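Local coordinates for protein putative prolyl-tRNA synthetase (Leishmania major, PDB 5XIL) that probably joins proline to its tRNA at the expense of ATP, as a class II aminoacyl-tRNA synthetase of the translation machinery, at residues Arg414-Glu419 against Glu482-Pro487. Numbering follows the deposited sequence.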
loop_
_atom_site.group_PDB
_atom_site.type_symbol
_atom_site.label_atom_id
_atom_site.label_comp_id
_atom_site.label_asym_id
_atom_site.label_seq_id
_atom_site.Cartn_x
_atom_site.Cartn_y
_atom_site.Cartn_z
ATOM N N ARG A 414 -19.353 -18.612 24.566
ATOM C CA ARG A 414 -18.669 -19.837 24.185
ATOM C C ARG A 414 -19.193 -20.770 25.248
ATOM O O ARG A 414 -18.874 -20.606 26.426
ATOM C CB ARG A 414 -17.156 -19.677 24.307
ATOM C CG ARG A 414 -16.361 -20.831 23.717
ATOM C CD ARG A 414 -15.198 -20.328 22.877
ATOM N NE ARG A 414 -14.012 -20.064 23.686
ATOM C CZ ARG A 414 -13.287 -18.953 23.607
ATOM N NH1 ARG A 414 -13.626 -17.997 22.754
ATOM N NH2 ARG A 414 -12.222 -18.798 24.382
ATOM N N VAL A 415 -19.998 -21.750 24.860
ATOM C CA VAL A 415 -20.603 -22.582 25.891
ATOM C C VAL A 415 -20.162 -24.032 25.774
ATOM O O VAL A 415 -20.303 -24.629 24.718
ATOM C CB VAL A 415 -22.134 -22.476 25.814
ATOM C CG1 VAL A 415 -22.795 -23.346 26.847
ATOM C CG2 VAL A 415 -22.583 -20.987 25.953
ATOM N N ARG A 416 -19.574 -24.609 26.822
ATOM C CA ARG A 416 -19.113 -26.013 26.756
ATOM C C ARG A 416 -20.296 -26.977 27.060
ATOM O O ARG A 416 -20.767 -27.019 28.197
ATOM C CB ARG A 416 -17.890 -26.209 27.656
ATOM C CG ARG A 416 -16.835 -27.120 27.042
ATOM C CD ARG A 416 -15.431 -26.854 27.584
ATOM N NE ARG A 416 -15.085 -27.470 28.869
ATOM C CZ ARG A 416 -14.893 -26.776 29.996
ATOM N NH1 ARG A 416 -15.072 -25.442 29.979
ATOM N NH2 ARG A 416 -14.540 -27.388 31.142
ATOM N N VAL A 417 -20.703 -27.759 26.028
ATOM C CA VAL A 417 -21.875 -28.565 25.940
ATOM C C VAL A 417 -21.423 -30.031 25.926
ATOM O O VAL A 417 -20.628 -30.400 25.075
ATOM C CB VAL A 417 -22.708 -28.277 24.712
ATOM C CG1 VAL A 417 -23.852 -29.294 24.487
ATOM C CG2 VAL A 417 -23.302 -26.884 24.777
ATOM N N THR A 418 -21.898 -30.834 26.844
ATOM C CA THR A 418 -21.580 -32.278 26.808
ATOM C C THR A 418 -22.735 -33.205 26.536
ATOM O O THR A 418 -22.502 -34.405 26.380
ATOM C CB THR A 418 -21.030 -32.725 28.140
ATOM O OG1 THR A 418 -22.000 -32.443 29.147
ATOM C CG2 THR A 418 -19.796 -31.966 28.478
ATOM N N GLU A 419 -23.961 -32.706 26.589
ATOM C CA GLU A 419 -25.141 -33.461 26.288
ATOM C C GLU A 419 -25.847 -32.980 25.008
ATOM O O GLU A 419 -26.213 -31.809 24.876
ATOM C CB GLU A 419 -26.082 -33.405 27.505
ATOM C CG GLU A 419 -25.358 -33.467 28.871
ATOM C CD GLU A 419 -24.647 -34.783 29.190
ATOM O OE1 GLU A 419 -25.330 -35.816 29.002
ATOM O OE2 GLU A 419 -23.441 -34.804 29.626
ATOM N N GLU A 482 -6.025 -23.534 21.932
ATOM C CA GLU A 482 -6.154 -23.416 23.381
ATOM C C GLU A 482 -7.344 -24.267 23.781
ATOM O O GLU A 482 -8.466 -23.839 23.576
ATOM C CB GLU A 482 -6.380 -21.943 23.775
ATOM C CG GLU A 482 -6.499 -21.702 25.284
ATOM C CD GLU A 482 -6.267 -20.240 25.664
ATOM O OE1 GLU A 482 -6.965 -19.343 25.143
ATOM O OE2 GLU A 482 -5.339 -19.997 26.462
ATOM N N GLN A 483 -7.093 -25.474 24.289
ATOM C CA GLN A 483 -8.124 -26.379 24.732
ATOM C C GLN A 483 -8.466 -26.181 26.212
ATOM O O GLN A 483 -7.631 -25.745 26.954
ATOM C CB GLN A 483 -7.660 -27.824 24.550
ATOM C CG GLN A 483 -7.525 -28.246 23.123
ATOM C CD GLN A 483 -8.815 -28.673 22.522
ATOM O OE1 GLN A 483 -9.468 -29.579 23.020
ATOM N NE2 GLN A 483 -9.196 -28.060 21.404
ATOM N N PRO A 484 -9.697 -26.437 26.604
ATOM C CA PRO A 484 -10.098 -26.457 28.032
ATOM C C PRO A 484 -9.178 -27.304 28.891
ATOM O O PRO A 484 -8.649 -28.298 28.424
ATOM C CB PRO A 484 -11.450 -27.166 27.998
ATOM C CG PRO A 484 -11.975 -26.906 26.649
ATOM C CD PRO A 484 -10.799 -26.845 25.717
ATOM N N GLU A 485 -9.029 -26.952 30.163
ATOM C CA GLU A 485 -8.420 -27.872 31.133
ATOM C C GLU A 485 -9.205 -29.169 31.224
ATOM O O GLU A 485 -8.604 -30.240 31.249
ATOM C CB GLU A 485 -8.356 -27.220 32.509
ATOM C CG GLU A 485 -7.298 -26.132 32.556
ATOM C CD GLU A 485 -5.952 -26.665 33.014
ATOM O OE1 GLU A 485 -5.520 -27.754 32.514
ATOM O OE2 GLU A 485 -5.346 -25.987 33.895
ATOM N N GLU A 486 -10.538 -29.102 31.285
ATOM C CA GLU A 486 -11.327 -30.349 31.364
ATOM C C GLU A 486 -10.977 -31.301 30.187
ATOM O O GLU A 486 -11.197 -30.930 28.997
ATOM C CB GLU A 486 -12.816 -30.050 31.334
ATOM C CG GLU A 486 -13.720 -31.248 31.575
ATOM C CD GLU A 486 -15.169 -30.913 31.523
ATOM O OE1 GLU A 486 -15.975 -31.788 31.906
ATOM O OE2 GLU A 486 -15.531 -29.795 31.078
ATOM N N PRO A 487 -10.446 -32.521 30.496
ATOM C CA PRO A 487 -10.082 -33.490 29.428
ATOM C C PRO A 487 -11.258 -33.903 28.606
ATOM O O PRO A 487 -12.320 -34.251 29.147
ATOM C CB PRO A 487 -9.522 -34.704 30.221
ATOM C CG PRO A 487 -9.019 -34.092 31.499
ATOM C CD PRO A 487 -10.022 -33.019 31.834
#
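Arg416 reaches from the edge strand 414-416 to Pro484 and Glu486, tying two parts of the C-terminal zinc-binding domain of this prolyl-tRNA synthetase: the strand, which pairs in parallel with 432-437, and the loop between strands 475-480 and 504-509. Because the nearest CA atoms, those of Arg416 and Pro484, lie 9.1 Å apart, side chains alone span the gap.

The polar part is a salt bridge in which a single carboxylate oxygen does the work. Arg416 NH2 stands 2.6 Å from Glu486 OE2, with a bent N-H...O angle of 134°; it meets OE2 on the anti side, somewhat out of the carboxylate plane, and OE2 is tilted from the guanidinium plane. Arg416 NE adds a weak bond to Glu486 OE2 at 3.2 Å. Both donors thus share OE2, and the planes, 83° apart, rule out a coplanar two-oxygen pairing. Glu486 points CG away from its backbone N (chi1 -173°) and stays extended beyond it. CG lies in plane at the guanidinium edge, with Glu486 CB 3.2 Å from Arg416 NH2 and displaced toward Pro484, OE2 to the far side. Glu486 OE1 is hydrogen-bonded to His491, which should limit rotation of the carboxylate. Thr418 OG1 donates to Glu419 OE2 at 2.8 Å, but neither residue touches the loop; Glu419, with Glu492, belongs to a magnesium site unoccupied in this chain.

The apolar part is Pro484. A bend at chi3 of Arg416 turns one guanidinium face to the loop, and Pro484 CB lies 3.7 Å above that plane, offset toward the rim. Trp505 of strand 504-509 makes a cation-pi contact with Arg416 and also touches the proline. Closest of the carbon contacts to Pro484 is Arg416 CD, 3.6 Å from Pro484 CG.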